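Local coordinates for globin protein (Ramazzottius varieornatus, PDB 5ZIQ) that binds heme b through two axial histidines as a hexacoordinated globin and, judging from its family, may bind or carry oxygen, at residues A[21-26]-A[151-156]; A[29-34]-A[97-102]; A[104-109]-A[162-167]; A[133-138]-A[144-149]. One frame throughout, in Å; residues are numbered along the deposited sequence.

Contact 1: A[21-26]-A[151-156]; sequences FPLTAR and ERIYKI. With EDO (1,2-ethanediol), chain I; SO4 (sulfate ion), chain F.
Pro22 and Leu23 run along helix 148-170 in the turn that leads into helix 25-38, Leu23 CA lying 7.6 Å from Ile153 CA and Pro22 CA 7.4 Å from Ile156 CA. Leu23 carries most of the contact. Its CG is anti to the carbonyl carbon (chi1 -56°), and the fork of its methyl groups is spread over Ile153 and Ile156, about one turn apart. CD1 reaches CG2 of Ile153 at 3.7 Å, the two side chains standing roughly at right angles, while CD2 meets CG2 of Ile156 at 3.8 Å. The same Ile156 methyl also touches Pro22 CB, 4.0 Å away, so it fits between the two loop residues. The polar groups lie at the border. Thr24 N makes a nearly straight hydrogen bond to O1 of an ethanediol (2.9 Å, 171°), whose C2 rests 3.7 Å from Ile156 CD1. Asp27 binds this diol too and forms a salt bridge with Arg152, tying the start of helix 25-38 to helix 148-170. Thr24 OG1 gives a hydrogen bond to sulfate O4 (2.7 Å) and, as N-cap, accepts one from Asp27 N. Both small molecules probably come from the crystallisation liquor. The two segments themselves therefore meet through aliphatic carbons, the proline ring and the branched side chains of leucine and isoleucine, which bring close fit but little directional restraint; the charged link between the same two helices, Arg152 to Asp27, lies beside them.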
loop_
_atom_site.group_PDB
_atom_site.type_symbol
_atom_site.label_atom_id
_atom_site.label_comp_id
_atom_site.label_asym_id
_atom_site.label_seq_id
_atom_site.Cartn_x
_atom_site.Cartn_y
_atom_site.Cartn_z
ATOM N N PHE A 21 -1.665 17.499 5.871
ATOM C CA PHE A 21 -0.854 16.563 5.103
ATOM C C PHE A 21 0.549 16.583 5.722
ATOM O O PHE A 21 1.043 17.642 6.037
ATOM C CB PHE A 21 -0.822 16.994 3.636
ATOM C CG PHE A 21 -0.233 15.958 2.721
ATOM C CD1 PHE A 21 -0.939 14.797 2.443
ATOM C CD2 PHE A 21 1.037 16.115 2.199
ATOM C CE1 PHE A 21 -0.391 13.809 1.611
ATOM C CE2 PHE A 21 1.604 15.129 1.377
ATOM C CZ PHE A 21 0.873 13.991 1.075
ATOM N N PRO A 22 1.177 15.400 5.917
ATOM C CA PRO A 22 2.418 15.401 6.717
ATOM C C PRO A 22 3.610 16.067 6.040
ATOM O O PRO A 22 4.452 16.645 6.707
ATOM C CB PRO A 22 2.676 13.903 6.952
ATOM C CG PRO A 22 1.946 13.198 5.830
ATOM C CD PRO A 22 0.714 14.023 5.623
ATOM N N LEU A 23 3.725 15.935 4.718
ATOM C CA LEU A 23 4.951 16.374 4.035
ATOM C C LEU A 23 4.985 17.861 3.753
ATOM O O LEU A 23 3.955 18.450 3.399
ATOM C CB LEU A 23 5.125 15.609 2.706
ATOM C CG LEU A 23 5.132 14.079 2.825
ATOM C CD1 LEU A 23 5.227 13.489 1.408
ATOM C CD2 LEU A 23 6.281 13.608 3.720
ATOM N N THR A 24 6.167 18.457 3.869
ATOM C CA THR A 24 6.359 19.836 3.403
ATOM C C THR A 24 6.118 19.912 1.904
ATOM O O THR A 24 6.087 18.873 1.239
ATOM C CB THR A 24 7.790 20.304 3.658
ATOM O OG1 THR A 24 8.688 19.487 2.883
ATOM C CG2 THR A 24 8.146 20.202 5.141
ATOM N N ALA A 25 5.987 21.128 1.357
ATOM C CA ALA A 25 5.780 21.245 -0.092
ATOM C C ALA A 25 6.890 20.584 -0.880
ATOM O O ALA A 25 6.614 19.875 -1.866
ATOM C CB ALA A 25 5.604 22.708 -0.503
ATOM N N ARG A 26 8.139 20.775 -0.459
ATOM C CA ARG A 26 9.271 20.158 -1.150
ATOM C C ARG A 26 9.203 18.629 -1.084
ATOM O O ARG A 26 9.382 17.956 -2.100
ATOM C CB ARG A 26 10.623 20.693 -0.653
ATOM C CG ARG A 26 10.919 22.133 -1.060
ATOM C CD ARG A 26 11.831 22.823 -0.053
ATOM N NE ARG A 26 12.084 24.240 -0.366
ATOM C CZ ARG A 26 11.208 25.244 -0.220
ATOM N NH1 ARG A 26 11.573 26.485 -0.530
ATOM N NH2 ARG A 26 9.972 25.032 0.229
ATOM N N GLU A 151 13.526 7.358 0.763
ATOM C CA GLU A 151 13.268 6.425 1.855
ATOM C C GLU A 151 12.664 7.153 3.065
ATOM O O GLU A 151 11.667 6.695 3.636
ATOM C CB GLU A 151 14.561 5.705 2.269
ATOM C CG GLU A 151 14.336 4.697 3.392
ATOM C CD GLU A 151 15.544 3.829 3.696
ATOM O OE1 GLU A 151 16.539 3.889 2.947
ATOM O OE2 GLU A 151 15.491 3.072 4.693
ATOM N N ARG A 152 13.279 8.268 3.436
ATOM C CA ARG A 152 12.796 9.086 4.559
ATOM C C ARG A 152 11.345 9.520 4.311
ATOM O O ARG A 152 10.478 9.393 5.188
ATOM C CB ARG A 152 13.692 10.316 4.744
ATOM C CG ARG A 152 13.247 11.285 5.841
ATOM C CD ARG A 152 14.107 12.543 5.837
ATOM N NE ARG A 152 14.072 13.303 4.589
ATOM C CZ ARG A 152 13.110 14.158 4.251
ATOM N NH1 ARG A 152 12.100 14.422 5.065
ATOM N NH2 ARG A 152 13.166 14.768 3.074
ATOM N N ILE A 153 11.095 10.042 3.112
ATOM C CA ILE A 153 9.763 10.592 2.778
ATOM C C ILE A 153 8.725 9.473 2.736
ATOM O O ILE A 153 7.609 9.631 3.277
ATOM C CB ILE A 153 9.795 11.362 1.433
ATOM C CG1 ILE A 153 10.646 12.630 1.608
ATOM C CG2 ILE A 153 8.381 11.634 0.863
ATOM C CD1 ILE A 153 11.073 13.282 0.309
ATOM N N TYR A 154 9.067 8.354 2.089
ATOM C CA TYR A 154 8.125 7.230 2.045
ATOM C C TYR A 154 7.790 6.693 3.429
ATOM O O TYR A 154 6.637 6.362 3.685
ATOM C CB TYR A 154 8.619 6.090 1.136
ATOM C CG TYR A 154 8.326 6.316 -0.345
ATOM C CD1 TYR A 154 7.003 6.415 -0.819
ATOM C CD2 TYR A 154 9.375 6.418 -1.278
ATOM C CE1 TYR A 154 6.741 6.624 -2.178
ATOM C CE2 TYR A 154 9.110 6.627 -2.650
ATOM C CZ TYR A 154 7.792 6.733 -3.075
ATOM O OH TYR A 154 7.516 6.924 -4.423
ATOM N N LYS A 155 8.766 6.663 4.335
ATOM C CA LYS A 155 8.502 6.155 5.683
ATOM C C LYS A 155 7.483 7.077 6.375
ATOM O O LYS A 155 6.551 6.576 7.011
ATOM C CB LYS A 155 9.800 6.018 6.466
ATOM C CG LYS A 155 10.598 4.775 6.078
ATOM C CD LYS A 155 11.919 4.761 6.829
ATOM C CE LYS A 155 12.718 3.498 6.517
ATOM N NZ LYS A 155 14.064 3.522 7.151
ATOM N N ILE A 156 7.626 8.400 6.203
ATOM C CA ILE A 156 6.688 9.345 6.822
ATOM C C ILE A 156 5.289 9.182 6.234
ATOM O O ILE A 156 4.272 9.095 6.956
ATOM C CB ILE A 156 7.139 10.812 6.592
ATOM C CG1 ILE A 156 8.471 11.075 7.321
ATOM C CG2 ILE A 156 6.046 11.795 7.048
ATOM C CD1 ILE A 156 9.148 12.391 6.936
HETATM C C1 EDO I . 7.919 16.270 6.440
HETATM O O1 EDO I . 8.170 16.825 5.142
HETATM C C2 EDO I . 9.201 16.088 7.247
HETATM O O2 EDO I . 9.869 17.310 7.585
HETATM S S SO4 F . 11.430 22.016 3.733
HETATM O O1 SO4 F . 12.869 22.158 3.431
HETATM O O2 SO4 F . 11.287 21.887 5.201
HETATM O O3 SO4 F . 10.732 23.246 3.311
HETATM O O4 SO4 F . 10.977 20.884 2.910
#

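Contact 2: A[29-34]-A[97-102]; sequences FSLVKS and QDSDNV
Ser99 points its short side chain at helix 25-38 and meets the neighbouring residues Leu31 and Val32. Its CB heads for the helix but stays 4.7 Å from Val32 CG2, so the approach is completed one atom further on. The hydroxyl at the tip stands before two methyl groups: OG is 4.3 Å from Leu31 CD2 and 4.4 Å from Val32 CG2. Seen from OG these methyls lie about 72° apart, and the oxygen faces the gap between them in loose van der Waals contact. Its polar partner is Val96 O, to which OG is hydrogen-bonded at the end of helix 79-97; with CB-OG turned to chi1 -67°, one oxygen can serve that carbonyl and still front the aliphatic pair. The segment spans the EF corner of the globin fold, between helices 79-97 and 102-115, and Asp98 to Asn101 form a type I beta turn in it, closed by Asn101 N to Asp98 O at 2.9 Å. Phe21 also packs on Ser99, and Leu31 continues inward onto Tyr154 and Trp157 of helix 148-170. Beside the apolar touch, Asp100 forms a salt bridge with Lys28, a second link between the corner and helix 25-38.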
loop_
_atom_site.group_PDB
_atom_site.type_symbol
_atom_site.label_atom_id
_atom_site.label_comp_id
_atom_site.label_asym_id
_atom_site.label_seq_id
_atom_site.Cartn_x
_atom_site.Cartn_y
_atom_site.Cartn_z
ATOM N N PHE A 29 6.367 17.270 -3.338
ATOM C CA PHE A 29 6.724 17.200 -4.747
ATOM C C PHE A 29 7.630 16.000 -5.015
ATOM O O PHE A 29 7.428 15.298 -6.019
ATOM C CB PHE A 29 7.401 18.500 -5.207
ATOM C CG PHE A 29 7.742 18.500 -6.671
ATOM C CD1 PHE A 29 6.721 18.470 -7.621
ATOM C CD2 PHE A 29 9.072 18.489 -7.097
ATOM C CE1 PHE A 29 7.019 18.478 -8.986
ATOM C CE2 PHE A 29 9.379 18.501 -8.456
ATOM C CZ PHE A 29 8.347 18.483 -9.392
ATOM N N SER A 30 8.575 15.728 -4.102
ATOM C CA SER A 30 9.466 14.558 -4.252
ATOM C C SER A 30 8.653 13.254 -4.284
ATOM O O SER A 30 8.918 12.353 -5.097
ATOM C CB SER A 30 10.509 14.514 -3.130
ATOM O OG SER A 30 11.438 15.582 -3.257
ATOM N N LEU A 31 7.665 13.149 -3.400
ATOM C CA LEU A 31 6.747 12.010 -3.388
ATOM C C LEU A 31 6.010 11.848 -4.730
ATOM O O LEU A 31 6.025 10.780 -5.315
ATOM C CB LEU A 31 5.734 12.134 -2.239
ATOM C CG LEU A 31 4.588 11.104 -2.298
ATOM C CD1 LEU A 31 5.065 9.697 -1.981
ATOM C CD2 LEU A 31 3.426 11.493 -1.400
ATOM N N VAL A 32 5.369 12.920 -5.196
ATOM C CA VAL A 32 4.590 12.870 -6.430
ATOM C C VAL A 32 5.484 12.477 -7.623
ATOM O O VAL A 32 5.082 11.636 -8.437
ATOM C CB VAL A 32 3.820 14.198 -6.642
ATOM C CG1 VAL A 32 3.148 14.255 -8.013
ATOM C CG2 VAL A 32 2.786 14.366 -5.542
ATOM N N LYS A 33 6.682 13.075 -7.729
ATOM C CA LYS A 33 7.594 12.727 -8.843
ATOM C C LYS A 33 8.029 11.272 -8.789
ATOM O O LYS A 33 8.043 10.578 -9.814
ATOM C CB LYS A 33 8.866 13.564 -8.829
ATOM C CG LYS A 33 8.815 14.963 -9.378
ATOM C CD LYS A 33 10.258 15.408 -9.699
ATOM C CE LYS A 33 11.201 15.413 -8.481
ATOM N NZ LYS A 33 12.455 16.194 -8.709
ATOM N N SER A 34 8.409 10.811 -7.598
ATOM C CA SER A 34 8.879 9.446 -7.421
ATOM C C SER A 34 7.771 8.436 -7.702
ATOM O O SER A 34 7.963 7.433 -8.409
ATOM C CB SER A 34 9.396 9.273 -5.998
ATOM O OG SER A 34 9.738 7.931 -5.770
ATOM N N GLN A 97 -2.525 10.599 -5.748
ATOM C CA GLN A 97 -3.363 11.457 -6.598
ATOM C C GLN A 97 -4.102 12.535 -5.848
ATOM O O GLN A 97 -4.302 13.622 -6.387
ATOM C CB GLN A 97 -4.426 10.643 -7.322
ATOM C CG GLN A 97 -3.890 9.830 -8.468
ATOM C CD GLN A 97 -4.979 8.994 -9.055
ATOM O OE1 GLN A 97 -5.951 9.503 -9.620
ATOM N NE2 GLN A 97 -4.841 7.692 -8.895
ATOM N N ASP A 98 -4.466 12.237 -4.604
ATOM C CA ASP A 98 -5.267 13.135 -3.784
ATOM C C ASP A 98 -4.457 13.876 -2.735
ATOM O O ASP A 98 -5.015 14.378 -1.722
ATOM C CB ASP A 98 -6.393 12.332 -3.135
ATOM C CG ASP A 98 -7.421 11.848 -4.151
ATOM O OD1 ASP A 98 -7.548 12.449 -5.234
ATOM O OD2 ASP A 98 -8.151 10.897 -3.844
ATOM N N SER A 99 -3.152 13.991 -2.967
ATOM C CA SER A 99 -2.260 14.658 -1.994
ATOM C C SER A 99 -2.660 16.109 -1.709
ATOM O O SER A 99 -2.392 16.616 -0.629
ATOM C CB SER A 99 -0.810 14.661 -2.497
ATOM O OG SER A 99 -0.261 13.355 -2.557
ATOM N N ASP A 100 -3.295 16.762 -2.677
ATOM C CA ASP A 100 -3.735 18.150 -2.506
ATOM C C ASP A 100 -5.205 18.292 -2.147
ATOM O O ASP A 100 -5.734 19.418 -2.129
ATOM C CB ASP A 100 -3.458 18.966 -3.765
ATOM C CG ASP A 100 -1.980 19.202 -4.026
ATOM O OD1 ASP A 100 -1.122 18.787 -3.237
ATOM O OD2 ASP A 100 -1.675 19.852 -5.046
ATOM N N ASN A 101 -5.849 17.178 -1.821
ATOM C CA ASN A 101 -7.225 17.194 -1.319
ATOM C C ASN A 101 -7.312 16.277 -0.104
ATOM O O ASN A 101 -7.792 15.143 -0.188
ATOM C CB ASN A 101 -8.191 16.774 -2.439
ATOM C CG ASN A 101 -9.660 16.994 -2.089
ATOM O OD1 ASN A 101 -10.076 17.047 -0.911
ATOM N ND2 ASN A 101 -10.470 17.105 -3.140
ATOM N N VAL A 102 -6.842 16.787 1.038
ATOM C CA VAL A 102 -6.789 15.997 2.253
ATOM C C VAL A 102 -8.168 15.471 2.636
ATOM O O VAL A 102 -8.275 14.366 3.164
ATOM C CB VAL A 102 -6.147 16.793 3.392
ATOM C CG1 VAL A 102 -6.267 16.055 4.721
ATOM C CG2 VAL A 102 -4.685 17.070 3.063
#

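Contact 3: A[104-109]-A[162-167]; sequences ILLTNL and TEKIRE
The packing of helix F on helix H in the globin fold brings Leu106 and Leu109 against Lys164 and Ile165, next to the heme pocket. The short helical segments cross at -59°, their axes 8.9 Å apart at the closest point. The backbones themselves touch where they come nearest: Leu109 O receives a CA-H...O contact from Ile165 CA at 3.5 Å, close to straight at the hydrogen (161°). The Leu109 side chain lies against two neighbours on helix 148-170, Lys164 and Ile165. Its CB lies 3.9 Å from Lys164 CB, and its CD2 reaches CG1 of Ile165 at 4.0 Å. Lys164 is used mainly for its methylenes. A bend at chi2 (-50°) folds the chain over Leu106, whose CD2 is 3.7 Å from both CD and CE of Lys164 and hardly farther from CG, so a single methyl lies alongside the CG-CD-CE run of the lysine. The ammonium is thereby carried away from the leucines to the acids of its own helix, with a weak hydrogen bond from Lys164 NZ to Glu163 OE2 (3.3 Å) and a longer ion pair to Glu167. Ile165 faces inward, where it touches the porphyrin and lies about 5 Å, side chain to side chain, from the axial ligand His116. A steep crossing of F over H, apolar on the heme side and charged toward the surface, belongs to the proximal wall of a globin heme pocket.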
loop_
_atom_site.group_PDB
_atom_site.type_symbol
_atom_site.label_atom_id
_atom_site.label_comp_id
_atom_site.label_asym_id
_atom_site.label_seq_id
_atom_site.Cartn_x
_atom_site.Cartn_y
_atom_site.Cartn_z
ATOM N N ILE A 104 -10.729 14.427 0.937
ATOM C CA ILE A 104 -11.003 13.245 0.095
ATOM C C ILE A 104 -10.061 12.075 0.410
ATOM O O ILE A 104 -10.497 10.935 0.536
ATOM C CB ILE A 104 -10.903 13.602 -1.406
ATOM C CG1 ILE A 104 -12.112 14.430 -1.854
ATOM C CG2 ILE A 104 -10.794 12.347 -2.258
ATOM C CD1 ILE A 104 -12.162 14.637 -3.356
ATOM N N LEU A 105 -8.779 12.394 0.575
ATOM C CA LEU A 105 -7.730 11.444 0.981
ATOM C C LEU A 105 -8.135 10.755 2.285
ATOM O O LEU A 105 -8.086 9.518 2.395
ATOM C CB LEU A 105 -6.415 12.219 1.122
ATOM C CG LEU A 105 -5.141 11.588 1.653
ATOM C CD1 LEU A 105 -4.736 10.435 0.778
ATOM C CD2 LEU A 105 -4.084 12.667 1.585
ATOM N N LEU A 106 -8.639 11.545 3.240
ATOM C CA LEU A 106 -9.089 10.966 4.512
ATOM C C LEU A 106 -10.304 10.048 4.364
ATOM O O LEU A 106 -10.333 8.971 4.937
ATOM C CB LEU A 106 -9.360 12.062 5.548
ATOM C CG LEU A 106 -8.143 12.884 6.006
ATOM C CD1 LEU A 106 -8.622 14.075 6.823
ATOM C CD2 LEU A 106 -7.135 12.053 6.789
ATOM N N THR A 107 -11.291 10.469 3.568
ATOM C CA THR A 107 -12.469 9.649 3.263
ATOM C C THR A 107 -12.018 8.297 2.676
ATOM O O THR A 107 -12.462 7.222 3.118
ATOM C CB THR A 107 -13.373 10.400 2.266
ATOM O OG1 THR A 107 -13.909 11.560 2.917
ATOM C CG2 THR A 107 -14.530 9.495 1.750
ATOM N N ASN A 108 -11.098 8.354 1.721
ATOM C CA ASN A 108 -10.685 7.147 1.004
ATOM C C ASN A 108 -9.912 6.196 1.898
ATOM O O ASN A 108 -10.180 4.987 1.892
ATOM C CB ASN A 108 -9.869 7.517 -0.233
ATOM C CG ASN A 108 -10.709 8.162 -1.316
ATOM O OD1 ASN A 108 -11.924 7.959 -1.379
ATOM N ND2 ASN A 108 -10.066 8.955 -2.167
ATOM N N LEU A 109 -8.976 6.731 2.692
ATOM C CA LEU A 109 -8.181 5.867 3.567
ATOM C C LEU A 109 -9.004 5.279 4.704
ATOM O O LEU A 109 -8.844 4.099 5.042
ATOM C CB LEU A 109 -6.944 6.591 4.082
ATOM C CG LEU A 109 -5.919 6.959 2.998
ATOM C CD1 LEU A 109 -4.923 7.929 3.613
ATOM C CD2 LEU A 109 -5.230 5.711 2.424
ATOM N N THR A 162 -1.143 4.610 7.033
ATOM C CA THR A 162 -1.547 3.486 7.916
ATOM C C THR A 162 -2.369 3.963 9.098
ATOM O O THR A 162 -3.364 3.311 9.470
ATOM C CB THR A 162 -0.322 2.729 8.429
ATOM O OG1 THR A 162 0.304 2.130 7.311
ATOM C CG2 THR A 162 -0.687 1.603 9.461
ATOM N N GLU A 163 -1.943 5.077 9.694
ATOM C CA GLU A 163 -2.680 5.659 10.800
ATOM C C GLU A 163 -4.121 5.984 10.389
ATOM O O GLU A 163 -5.052 5.700 11.147
ATOM C CB GLU A 163 -1.936 6.868 11.355
ATOM C CG GLU A 163 -2.368 7.279 12.756
ATOM C CD GLU A 163 -3.592 8.173 12.783
ATOM O OE1 GLU A 163 -4.454 7.946 13.666
ATOM O OE2 GLU A 163 -3.688 9.104 11.944
ATOM N N LYS A 164 -4.312 6.511 9.180
ATOM C CA LYS A 164 -5.673 6.864 8.733
ATOM C C LYS A 164 -6.501 5.633 8.431
ATOM O O LYS A 164 -7.698 5.591 8.735
ATOM C CB LYS A 164 -5.660 7.822 7.528
ATOM C CG LYS A 164 -4.890 9.115 7.764
ATOM C CD LYS A 164 -5.299 9.800 9.065
ATOM C CE LYS A 164 -4.525 11.096 9.268
ATOM N NZ LYS A 164 -4.929 11.813 10.506
ATOM N N ILE A 165 -5.866 4.637 7.821
ATOM C CA ILE A 165 -6.527 3.352 7.581
ATOM C C ILE A 165 -6.946 2.743 8.922
ATOM O O ILE A 165 -8.080 2.314 9.060
ATOM C CB ILE A 165 -5.626 2.394 6.758
ATOM C CG1 ILE A 165 -5.461 2.960 5.340
ATOM C CG2 ILE A 165 -6.246 0.998 6.687
ATOM C CD1 ILE A 165 -4.383 2.283 4.503
ATOM N N ARG A 166 -6.058 2.770 9.914
ATOM C CA ARG A 166 -6.383 2.241 11.238
ATOM C C ARG A 166 -7.549 2.972 11.904
ATOM O O ARG A 166 -8.394 2.326 12.531
ATOM C CB ARG A 166 -5.144 2.267 12.117
ATOM C CG ARG A 166 -4.123 1.214 11.729
ATOM C CD ARG A 166 -2.931 1.288 12.662
ATOM N NE ARG A 166 -3.377 1.152 14.043
ATOM C CZ ARG A 166 -2.587 1.243 15.106
ATOM N NH1 ARG A 166 -1.284 1.478 14.964
ATOM N NH2 ARG A 166 -3.105 1.102 16.318
ATOM N N GLU A 167 -7.607 4.301 11.736
ATOM C CA GLU A 167 -8.740 5.116 12.234
ATOM C C GLU A 167 -10.059 4.629 11.660
ATOM O O GLU A 167 -11.044 4.487 12.384
ATOM C CB GLU A 167 -8.568 6.590 11.880
ATOM C CG GLU A 167 -7.573 7.350 12.740
ATOM C CD GLU A 167 -7.429 8.809 12.328
ATOM O OE1 GLU A 167 -6.538 9.484 12.878
ATOM O OE2 GLU A 167 -8.209 9.297 11.478
#

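Contact 4: A[133-138]-A[144-149]; sequences CLVFAL and DAYTEN
Tyr146 lays its ring obliquely across the side of helix 127-142 that carries Val135 and Leu138, one helical turn apart. The ring is directed across the gap by a CG set anti to the backbone N (chi1 -171°), and its long direction stands at about a right angle to the Val135 side chain. Contact is therefore made at two points along the ring. Near its middle, CE1 lies 4.1 Å from Leu138 CB, and CD1 is almost as close to the same carbon. At its far end, the phenol OH touches Val135 CG1 at 3.5 Å, with CZ following at 4.3 Å from that methyl. Leu138 offers only its CB here, its branch continuing toward Tyr154, Trp35 and Phe38. On the other segment, Tyr146 is the centre of an inverse gamma turn in the GH corner, between helices 127-142 and 148-170, followed at once by Thr147, the N-cap of the latter helix, whose OG1 accepts from Met150 N. Tyr146 also packs on Glu151 and Tyr154 in the first turns of that helix. Across the corner the touch is one of dispersion between an aromatic ring and aliphatic carbons, so position rests on shape; the phenol oxygen enters it as a packing atom against a methyl.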
loop_
_atom_site.group_PDB
_atom_site.type_symbol
_atom_site.label_atom_id
_atom_site.label_comp_id
_atom_site.label_asym_id
_atom_site.label_seq_id
_atom_site.Cartn_x
_atom_site.Cartn_y
_atom_site.Cartn_z
ATOM N N CYS A 133 5.943 -4.266 2.772
ATOM C CA CYS A 133 5.701 -4.831 1.435
ATOM C C CYS A 133 5.680 -3.761 0.363
ATOM O O CYS A 133 6.271 -3.948 -0.701
ATOM C CB CYS A 133 4.419 -5.648 1.411
ATOM S SG CYS A 133 4.490 -7.016 2.576
ATOM N N LEU A 134 5.017 -2.635 0.650
ATOM C CA LEU A 134 5.067 -1.487 -0.249
ATOM C C LEU A 134 6.484 -0.951 -0.368
ATOM O O LEU A 134 6.943 -0.694 -1.474
ATOM C CB LEU A 134 4.101 -0.378 0.191
ATOM C CG LEU A 134 4.114 0.865 -0.704
ATOM C CD1 LEU A 134 3.828 0.569 -2.180
ATOM C CD2 LEU A 134 3.100 1.860 -0.146
ATOM N N VAL A 135 7.179 -0.806 0.761
ATOM C CA VAL A 135 8.598 -0.398 0.720
ATOM C C VAL A 135 9.440 -1.336 -0.160
ATOM O O VAL A 135 10.237 -0.879 -0.982
ATOM C CB VAL A 135 9.176 -0.265 2.147
ATOM C CG1 VAL A 135 10.694 -0.165 2.136
ATOM C CG2 VAL A 135 8.549 0.936 2.836
ATOM N N PHE A 136 9.244 -2.640 0.002
ATOM C CA PHE A 136 9.934 -3.626 -0.837
ATOM C C PHE A 136 9.685 -3.380 -2.319
ATOM O O PHE A 136 10.620 -3.391 -3.121
ATOM C CB PHE A 136 9.545 -5.056 -0.467
ATOM C CG PHE A 136 10.179 -6.091 -1.350
ATOM C CD1 PHE A 136 11.545 -6.372 -1.250
ATOM C CD2 PHE A 136 9.420 -6.765 -2.304
ATOM C CE1 PHE A 136 12.127 -7.328 -2.067
ATOM C CE2 PHE A 136 10.001 -7.724 -3.131
ATOM C CZ PHE A 136 11.358 -7.993 -3.015
ATOM N N ALA A 137 8.419 -3.180 -2.684
ATOM C CA ALA A 137 8.088 -2.942 -4.084
ATOM C C ALA A 137 8.706 -1.641 -4.582
ATOM O O ALA A 137 9.210 -1.586 -5.700
ATOM C CB ALA A 137 6.585 -2.951 -4.299
ATOM N N LEU A 138 8.651 -0.600 -3.751
ATOM C CA LEU A 138 9.307 0.678 -4.078
ATOM C C LEU A 138 10.815 0.521 -4.298
ATOM O O LEU A 138 11.331 0.970 -5.304
ATOM C CB LEU A 138 9.017 1.728 -3.000
ATOM C CG LEU A 138 7.593 2.295 -2.995
ATOM C CD1 LEU A 138 7.326 2.963 -1.652
ATOM C CD2 LEU A 138 7.380 3.270 -4.157
ATOM N N ASP A 144 18.009 2.401 -7.946
ATOM C CA ASP A 144 18.824 3.568 -7.517
ATOM C C ASP A 144 18.046 4.863 -7.283
ATOM O O ASP A 144 18.518 5.737 -6.549
ATOM C CB ASP A 144 20.010 3.833 -8.459
ATOM C CG ASP A 144 21.089 2.762 -8.368
ATOM O OD1 ASP A 144 20.933 1.786 -7.594
ATOM O OD2 ASP A 144 22.098 2.895 -9.088
ATOM N N ALA A 145 16.861 4.977 -7.888
ATOM C CA ALA A 145 15.976 6.113 -7.632
ATOM C C ALA A 145 15.375 6.086 -6.219
ATOM O O ALA A 145 14.848 7.091 -5.770
ATOM C CB ALA A 145 14.875 6.211 -8.683
ATOM N N TYR A 146 15.433 4.943 -5.536
ATOM C CA TYR A 146 15.023 4.878 -4.123
ATOM C C TYR A 146 16.199 5.372 -3.264
ATOM O O TYR A 146 16.969 4.601 -2.681
ATOM C CB TYR A 146 14.556 3.473 -3.741
ATOM C CG TYR A 146 13.913 3.359 -2.386
ATOM C CD1 TYR A 146 12.573 3.719 -2.190
ATOM C CD2 TYR A 146 14.626 2.869 -1.300
ATOM C CE1 TYR A 146 11.982 3.603 -0.944
ATOM C CE2 TYR A 146 14.042 2.721 -0.052
ATOM C CZ TYR A 146 12.716 3.097 0.122
ATOM O OH TYR A 146 12.132 2.953 1.353
ATOM N N THR A 147 16.335 6.688 -3.233
ATOM C CA THR A 147 17.428 7.361 -2.534
ATOM C C THR A 147 17.156 7.398 -1.029
ATOM O O THR A 147 16.049 7.084 -0.587
ATOM C CB THR A 147 17.576 8.815 -3.039
ATOM O OG1 THR A 147 16.353 9.506 -2.794
ATOM C CG2 THR A 147 17.875 8.870 -4.542
ATOM N N GLU A 148 18.158 7.788 -0.251
ATOM C CA GLU A 148 17.982 7.979 1.187
ATOM C C GLU A 148 16.888 9.022 1.460
ATOM O O GLU A 148 16.086 8.859 2.388
ATOM C CB GLU A 148 19.292 8.410 1.833
ATOM C CG GLU A 148 20.333 7.303 1.886
ATOM C CD GLU A 148 21.504 7.661 2.782
ATOM O OE1 GLU A 148 21.827 6.859 3.675
ATOM O OE2 GLU A 148 22.107 8.738 2.598
ATOM N N ASN A 149 16.852 10.076 0.640
ATOM C CA ASN A 149 15.823 11.098 0.788
ATOM C C ASN A 149 14.423 10.525 0.541
ATOM O O ASN A 149 13.471 10.785 1.310
ATOM C CB ASN A 149 16.089 12.276 -0.154
ATOM C CG ASN A 149 15.178 13.460 0.117
ATOM O OD1 ASN A 149 15.154 14.003 1.227
ATOM N ND2 ASN A 149 14.402 13.854 -0.885
#

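How the contacts relate
Contacts 1, 3 and 4 share helix 148-170, while contacts 1 and 2 share helix 25-38. Between contacts 1 and 2, whose centres are 10 Å apart, Tyr154 OH and Ser34 OG are probably hydrogen-bonded (2.8 Å), and Tyr154 CE1 packs on Leu31 CD1 at 3.5 Å. The same tyrosine reaches contact 4, its CD1 lying 3.6 Å from Leu138 CD1. Phe21 joins contact 1 to contact 3 through Leu105. Contacts 3 and 4 lie on opposite sides of the chain's centre, 22 Å between centres. Contact 3 borders the heme, the side chain of Ile165 being about 3 Å from it; those of Leu31 in contact 2 and Val135 in contact 4 remain about 13 and 12 Å away.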